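PDB 1ZU4: ftsY from Mycoplasma mycoides, which is the signal recognition particle receptor FtsY, represented by its NG domain, a helical bundle joined to a GTPase domain of the P-loop NTPase class. Local coordinates for residues S14-N17 with F18-I22; F71-I74 with K75-L78; D302-I305 with V306-S310. All blocks are in the same frame, centred on the assembly; numbering follows the deposited sequence.

Contact 1 (S14-N17 with F18-I22); sequences SAFN and FSKDI
Ser-19 and Ala-15 meet one turn apart on helix 12-27, where the carbonyl oxygen of Ala-15 accepts the amide of Ser-19, N to O 2.9 Å. The serine hydroxyl is folded back over the preceding turn by a chi1 of 71°, which sets OG between its own N and carbonyl carbon; OG lies 3.0 Å from Ala-15 O and 3.1 Å from Phe-16 O. A water donates to Phe-16 O and lies unusually close to Ser-19 OG; the same carbonyl oxygen takes the amide of Lys-20, N to O 2.9 Å. Asn-17 O is likewise shared: it receives Asp-21 N at 3.2 Å and a second water, which also donates to Asp-21 OD1 at 2.7 Å. Ser-14 O, on the buried side, accepts Phe-18 N at 3.0 Å, and Ser-14 OG makes a weak hydrogen bond to Met-11 O. With CG anti to the backbone N (chi1 -167°), the Phe-18 ring leaves the turn for the bundle interior, meeting Phe-312 edge-to-face and packing on Leu-78, Leu-82 and Val-43. The helix is thus two-faced: waters supplement the carbonyls of Phe-16 and Asn-17, whereas Phe-18 supplies an aromatic group to the neighbouring helices of the N-domain bundle.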
loop_
_atom_site.group_PDB
_atom_site.type_symbol
_atom_site.label_atom_id
_atom_site.label_comp_id
_atom_site.label_asym_id
_atom_site.label_seq_id
_atom_site.Cartn_x
_atom_site.Cartn_y
_atom_site.Cartn_z
ATOM N N SER A 14 -14.573 -4.277 6.375
ATOM C CA SER A 14 -15.080 -3.571 5.185
ATOM C C SER A 14 -16.125 -4.415 4.443
ATOM O O SER A 14 -17.099 -3.882 3.889
ATOM C CB SER A 14 -13.918 -3.134 4.255
ATOM O OG SER A 14 -13.130 -4.250 3.917
ATOM N N ALA A 15 -15.927 -5.730 4.426
ATOM C CA ALA A 15 -16.862 -6.636 3.789
ATOM C C ALA A 15 -18.194 -6.654 4.537
ATOM O O ALA A 15 -19.253 -6.683 3.930
ATOM C CB ALA A 15 -16.280 -8.024 3.714
ATOM N N PHE A 16 -18.143 -6.612 5.857
ATOM C CA PHE A 16 -19.358 -6.551 6.642
ATOM C C PHE A 16 -20.208 -5.307 6.324
ATOM O O PHE A 16 -21.426 -5.411 6.156
ATOM C CB PHE A 16 -19.073 -6.545 8.140
ATOM C CG PHE A 16 -20.341 -6.426 8.954
ATOM C CD1 PHE A 16 -21.150 -7.553 9.152
ATOM C CD2 PHE A 16 -20.770 -5.186 9.439
ATOM C CE1 PHE A 16 -22.375 -7.433 9.862
ATOM C CE2 PHE A 16 -21.984 -5.066 10.153
ATOM C CZ PHE A 16 -22.770 -6.185 10.355
ATOM N N ASN A 17 -19.569 -4.146 6.334
ATOM C CA ASN A 17 -20.204 -2.879 5.989
ATOM C C ASN A 17 -20.818 -2.829 4.555
ATOM O O ASN A 17 -21.960 -2.377 4.351
ATOM C CB ASN A 17 -19.127 -1.824 6.116
ATOM C CG ASN A 17 -19.674 -0.434 6.315
ATOM O OD1 ASN A 17 -19.872 0.029 7.464
ATOM N ND2 ASN A 17 -19.836 0.285 5.212
ATOM N N PHE A 18 -20.028 -3.250 3.562
ATOM C CA PHE A 18 -20.459 -3.314 2.174
ATOM C C PHE A 18 -21.616 -4.320 2.029
ATOM O O PHE A 18 -22.647 -3.990 1.462
ATOM C CB PHE A 18 -19.242 -3.677 1.294
ATOM C CG PHE A 18 -19.447 -3.476 -0.185
ATOM C CD1 PHE A 18 -18.731 -4.243 -1.085
ATOM C CD2 PHE A 18 -20.380 -2.555 -0.678
ATOM C CE1 PHE A 18 -18.875 -4.062 -2.469
ATOM C CE2 PHE A 18 -20.527 -2.364 -2.071
ATOM C CZ PHE A 18 -19.775 -3.115 -2.962
ATOM N N SER A 19 -21.481 -5.540 2.558
ATOM C CA SER A 19 -22.602 -6.494 2.471
ATOM C C SER A 19 -23.854 -6.073 3.248
ATOM O O SER A 19 -24.978 -6.454 2.867
ATOM C CB SER A 19 -22.197 -7.886 2.932
ATOM O OG SER A 19 -22.005 -7.898 4.332
ATOM N N LYS A 20 -23.675 -5.330 4.339
ATOM C CA LYS A 20 -24.821 -4.848 5.105
ATOM C C LYS A 20 -25.647 -3.929 4.220
ATOM O O LYS A 20 -26.870 -4.058 4.168
ATOM C CB LYS A 20 -24.389 -4.114 6.371
ATOM C CG LYS A 20 -25.528 -3.806 7.346
ATOM C CD LYS A 20 -25.122 -2.621 8.237
ATOM C CE LYS A 20 -26.074 -2.513 9.446
ATOM N NZ LYS A 20 -27.302 -1.709 9.101
ATOM N N ASP A 21 -24.974 -3.029 3.505
ATOM C CA ASP A 21 -25.649 -2.157 2.542
ATOM C C ASP A 21 -26.212 -2.904 1.341
ATOM O O ASP A 21 -27.319 -2.587 0.865
ATOM C CB ASP A 21 -24.702 -1.042 2.064
ATOM C CG ASP A 21 -24.423 -0.019 3.151
ATOM O OD1 ASP A 21 -25.096 -0.106 4.226
ATOM O OD2 ASP A 21 -23.545 0.850 2.937
ATOM N N ILE A 22 -25.465 -3.880 0.830
ATOM C CA ILE A 22 -25.957 -4.653 -0.319
ATOM C C ILE A 22 -27.204 -5.491 0.056
ATOM O O ILE A 22 -28.176 -5.606 -0.720
ATOM C CB ILE A 22 -24.836 -5.510 -0.950
ATOM C CG1 ILE A 22 -23.767 -4.624 -1.615
ATOM C CG2 ILE A 22 -25.403 -6.605 -1.905
ATOM C CD1 ILE A 22 -24.213 -3.927 -2.871
HETATM O O HOH W 1 -23.080 -7.950 6.614
HETATM O O HOH W 2 -23.590 -0.616 6.368
#

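Contact 2 (F71-I74 with K75-L78); sequences FENI and KDAL
Glu-72 and Lys-75 form a salt bridge across the first turn of helix 71-87, with Glu-72 OE2 3.0 Å from Lys-75 NZ and approached nearly along its C-O axis. A bend at chi2 (-68°) turns the glutamate carboxylate back along the helix toward the lysine, whose own chain is extended beyond CG. Lys-75 NZ also donates to Phe-312 O, so two oxygens grip the ammonium group and tie this turn to the C-terminal segment. Asp-76 stands near Asn-73, its OD1 3.5 Å from Asn-73 OD1, two acceptors without a bond between them; the amide and carboxylate planes are 54° apart. This is the start of the last helix of the SRP54-type N-domain bundle, and Ser-70 OG accepts the amide of Asn-73 at its opening. Apolar contact is made by the aliphatic part of the lysine, which crosses Phe-71 at about a right angle and brings CE within 3.6 Å of Phe-71 CE2. The ring also meets Tyr-29 and packs on Phe-36, while Leu-78 packs on Val-57 and Val-61 of helix 51-64. Among the backbone bonds, Leu-78 N to Ile-74 O is 2.8 Å, while Lys-75 N to Phe-71 O is longer, at 3.3 Å.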
loop_
_atom_site.group_PDB
_atom_site.type_symbol
_atom_site.label_atom_id
_atom_site.label_comp_id
_atom_site.label_asym_id
_atom_site.label_seq_id
_atom_site.Cartn_x
_atom_site.Cartn_y
_atom_site.Cartn_z
ATOM N N PHE A 71 -31.104 -10.661 -8.937
ATOM C CA PHE A 71 -30.191 -9.958 -8.029
ATOM C C PHE A 71 -28.840 -10.652 -7.828
ATOM O O PHE A 71 -27.843 -10.012 -7.508
ATOM C CB PHE A 71 -30.849 -9.622 -6.692
ATOM C CG PHE A 71 -30.085 -8.601 -5.901
ATOM C CD1 PHE A 71 -30.023 -7.264 -6.323
ATOM C CD2 PHE A 71 -29.405 -8.965 -4.754
ATOM C CE1 PHE A 71 -29.321 -6.324 -5.600
ATOM C CE2 PHE A 71 -28.685 -8.015 -4.065
ATOM C CZ PHE A 71 -28.662 -6.708 -4.476
ATOM N N GLU A 72 -28.808 -11.954 -8.027
ATOM C CA GLU A 72 -27.560 -12.717 -7.960
ATOM C C GLU A 72 -26.603 -12.338 -9.091
ATOM O O GLU A 72 -25.376 -12.251 -8.912
ATOM C CB GLU A 72 -27.858 -14.228 -8.038
ATOM C CG GLU A 72 -28.275 -14.872 -6.721
ATOM C CD GLU A 72 -27.136 -14.917 -5.712
ATOM O OE1 GLU A 72 -26.205 -15.758 -5.894
ATOM O OE2 GLU A 72 -27.181 -14.108 -4.740
ATOM N N ASN A 73 -27.158 -12.135 -10.268
ATOM C CA ASN A 73 -26.354 -11.743 -11.407
ATOM C C ASN A 73 -25.919 -10.283 -11.342
ATOM O O ASN A 73 -24.900 -9.930 -11.926
ATOM C CB ASN A 73 -27.055 -12.112 -12.723
ATOM C CG ASN A 73 -26.880 -13.616 -13.089
ATOM O OD1 ASN A 73 -25.868 -14.246 -12.748
ATOM N ND2 ASN A 73 -27.861 -14.172 -13.781
ATOM N N ILE A 74 -26.658 -9.441 -10.606
ATOM C CA ILE A 74 -26.222 -8.031 -10.420
ATOM C C ILE A 74 -24.948 -8.010 -9.551
ATOM O O ILE A 74 -23.981 -7.281 -9.838
ATOM C CB ILE A 74 -27.285 -7.157 -9.778
ATOM C CG1 ILE A 74 -28.266 -6.640 -10.830
ATOM C CG2 ILE A 74 -26.657 -5.897 -9.142
ATOM C CD1 ILE A 74 -29.509 -7.321 -10.806
ATOM N N LYS A 75 -24.974 -8.834 -8.501
ATOM C CA LYS A 75 -23.844 -9.010 -7.593
ATOM C C LYS A 75 -22.610 -9.477 -8.349
ATOM O O LYS A 75 -21.515 -8.988 -8.099
ATOM C CB LYS A 75 -24.176 -10.047 -6.525
ATOM C CG LYS A 75 -25.145 -9.660 -5.471
ATOM C CD LYS A 75 -25.688 -10.968 -4.835
ATOM C CE LYS A 75 -26.347 -10.679 -3.493
ATOM N NZ LYS A 75 -26.596 -11.934 -2.760
ATOM N N ASP A 76 -22.771 -10.400 -9.297
ATOM C CA ASP A 76 -21.611 -10.920 -10.042
ATOM C C ASP A 76 -21.029 -9.788 -10.887
ATOM O O ASP A 76 -19.801 -9.623 -11.037
ATOM C CB ASP A 76 -22.022 -12.093 -10.947
ATOM C CG ASP A 76 -22.339 -13.388 -10.161
ATOM O OD1 ASP A 76 -23.062 -14.258 -10.702
ATOM O OD2 ASP A 76 -21.877 -13.543 -9.009
ATOM N N ALA A 77 -21.966 -9.010 -11.435
ATOM C CA ALA A 77 -21.712 -7.818 -12.241
ATOM C C ALA A 77 -20.916 -6.777 -11.469
ATOM O O ALA A 77 -19.918 -6.238 -11.970
ATOM C CB ALA A 77 -23.073 -7.230 -12.755
ATOM N N LEU A 78 -21.352 -6.534 -10.231
ATOM C CA LEU A 78 -20.730 -5.571 -9.369
ATOM C C LEU A 78 -19.299 -5.993 -9.018
ATOM O O LEU A 78 -18.386 -5.170 -9.084
ATOM C CB LEU A 78 -21.575 -5.398 -8.111
ATOM C CG LEU A 78 -21.033 -4.479 -7.036
ATOM C CD1 LEU A 78 -20.696 -3.083 -7.620
ATOM C CD2 LEU A 78 -22.030 -4.422 -5.872
#

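Contact 3 (D302-I305 with V306-S310); sequences DQYI and VHLSS
His-307 donates from NE2 to Gln-303 OE1 at 2.9 Å, joining two side chains that lie alongside each other and point the same way on helix 301-308. The oxygen sits at the edge of the imidazole, in its plane, but the N-H comes from above the amide plane, which stands 81° from the ring, and the bond is bent to 137°. A bend at chi2 of Gln-303 (-64°) swings OE1 over to the histidine. Two residues beyond Gln-303, Ile-305 O takes two bonds from Ser-309, from OG at 2.8 Å and from N at 2.9 Å, which reach it from opposite faces of the carbonyl plane. Beyond them Ser-310 OG donates to His-307 O at 2.8 Å, so both serine hydroxyls bond to carbonyls three or four residues earlier. Val-306 CG2 rests against the carboxylate of Asp-302, 3.9 Å from OD2, and Leu-308 CD2 approaches the Tyr-304 ring at CE2, 4.4 Å away. Tyr-304 OH is anchored by Gly-270 O and Gly-273 N, Ile-305 packs on Val-79 and Leu-82 of helix 71-87, and Leu-308 touches Ser-14 and Phe-18. The helix therefore places a hydrophobic side between the GTPase domain and the N-domain bundle, while serine hydroxyls add bonds to the carbonyls of Ile-305 and His-307.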
loop_
_atom_site.group_PDB
_atom_site.type_symbol
_atom_site.label_atom_id
_atom_site.label_comp_id
_atom_site.label_asym_id
_atom_site.label_seq_id
_atom_site.Cartn_x
_atom_site.Cartn_y
_atom_site.Cartn_z
ATOM N N ASP A 302 -7.773 -8.612 -7.461
ATOM C CA ASP A 302 -8.923 -9.551 -7.486
ATOM C C ASP A 302 -9.250 -10.088 -6.078
ATOM O O ASP A 302 -10.418 -10.240 -5.703
ATOM C CB ASP A 302 -8.801 -10.656 -8.540
ATOM C CG ASP A 302 -10.091 -11.424 -8.720
ATOM O OD1 ASP A 302 -11.131 -10.818 -9.123
ATOM O OD2 ASP A 302 -10.104 -12.636 -8.394
ATOM N N GLN A 303 -8.223 -10.341 -5.295
ATOM C CA GLN A 303 -8.400 -10.829 -3.945
ATOM C C GLN A 303 -9.007 -9.761 -3.042
ATOM O O GLN A 303 -9.859 -10.050 -2.215
ATOM C CB GLN A 303 -7.065 -11.315 -3.385
ATOM C CG GLN A 303 -6.675 -12.713 -3.913
ATOM C CD GLN A 303 -7.647 -13.792 -3.471
ATOM O OE1 GLN A 303 -7.647 -14.173 -2.302
ATOM N NE2 GLN A 303 -8.492 -14.276 -4.389
ATOM N N TYR A 304 -8.515 -8.533 -3.168
ATOM C CA TYR A 304 -9.075 -7.423 -2.434
ATOM C C TYR A 304 -10.581 -7.346 -2.732
ATOM O O TYR A 304 -11.406 -7.328 -1.811
ATOM C CB TYR A 304 -8.380 -6.135 -2.879
ATOM C CG TYR A 304 -8.844 -4.882 -2.194
ATOM C CD1 TYR A 304 -8.246 -4.454 -1.009
ATOM C CD2 TYR A 304 -9.837 -4.076 -2.778
ATOM C CE1 TYR A 304 -8.649 -3.271 -0.406
ATOM C CE2 TYR A 304 -10.250 -2.924 -2.187
ATOM C CZ TYR A 304 -9.654 -2.520 -1.007
ATOM O OH TYR A 304 -10.065 -1.372 -0.452
ATOM N N ILE A 305 -10.937 -7.371 -4.018
ATOM C CA ILE A 305 -12.361 -7.257 -4.412
ATOM C C ILE A 305 -13.225 -8.457 -3.960
ATOM O O ILE A 305 -14.324 -8.291 -3.446
ATOM C CB ILE A 305 -12.496 -7.049 -5.961
ATOM C CG1 ILE A 305 -11.819 -5.735 -6.390
ATOM C CG2 ILE A 305 -13.966 -7.020 -6.402
ATOM C CD1 ILE A 305 -12.265 -4.519 -5.615
ATOM N N VAL A 306 -12.728 -9.671 -4.186
ATOM C CA VAL A 306 -13.466 -10.893 -3.789
ATOM C C VAL A 306 -13.703 -10.965 -2.266
ATOM O O VAL A 306 -14.807 -11.272 -1.809
ATOM C CB VAL A 306 -12.744 -12.159 -4.360
ATOM C CG1 VAL A 306 -13.204 -13.422 -3.657
ATOM C CG2 VAL A 306 -12.994 -12.246 -5.879
ATOM N N HIS A 307 -12.685 -10.658 -1.472
ATOM C CA HIS A 307 -12.847 -10.669 -0.012
ATOM C C HIS A 307 -13.700 -9.481 0.505
ATOM O O HIS A 307 -14.463 -9.609 1.489
ATOM C CB HIS A 307 -11.472 -10.794 0.669
ATOM C CG HIS A 307 -10.823 -12.127 0.425
ATOM N ND1 HIS A 307 -11.219 -13.271 1.082
ATOM C CD2 HIS A 307 -9.848 -12.508 -0.437
ATOM C CE1 HIS A 307 -10.496 -14.295 0.655
ATOM N NE2 HIS A 307 -9.653 -13.860 -0.263
ATOM N N LEU A 308 -13.617 -8.349 -0.176
ATOM C CA LEU A 308 -14.512 -7.194 0.119
ATOM C C LEU A 308 -15.947 -7.589 -0.127
ATOM O O LEU A 308 -16.848 -7.167 0.606
ATOM C CB LEU A 308 -14.220 -5.997 -0.805
ATOM C CG LEU A 308 -15.128 -4.748 -0.689
ATOM C CD1 LEU A 308 -15.248 -4.258 0.791
ATOM C CD2 LEU A 308 -14.576 -3.664 -1.589
ATOM N N SER A 309 -16.128 -8.431 -1.139
ATOM C CA SER A 309 -17.440 -8.865 -1.599
ATOM C C SER A 309 -17.989 -10.123 -0.919
ATOM O O SER A 309 -19.106 -10.518 -1.219
ATOM C CB SER A 309 -17.365 -9.106 -3.108
ATOM O OG SER A 309 -17.071 -7.873 -3.742
ATOM N N SER A 310 -17.212 -10.708 -0.001
ATOM C CA SER A 310 -17.463 -12.046 0.519
ATOM C C SER A 310 -18.780 -12.164 1.253
ATOM O O SER A 310 -19.433 -13.223 1.181
ATOM C CB SER A 310 -16.327 -12.533 1.421
ATOM O OG SER A 310 -16.118 -11.639 2.494
#

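In the fold
The chain enters contact 1 near its N terminus, on helix 12-27, reaches contact 2 at the start of helix 71-87, and comes to contact 3 in helix 301-308 late in its course. Each is a local turn of one helix, so they follow in series, with no nesting or crossing and no long loop closed. Contact 1 touches both of the others: Ile-22 CD1 packs on Leu-78 CD2 of contact 2, and Ala-15 CB rests against the Leu-308 carbonyl of contact 3. Contacts 2 and 3 do not touch, their nearest atoms being about 5 Å apart. Helices 12-27 and 71-87 of the bundle nevertheless both pack on helix 301-308.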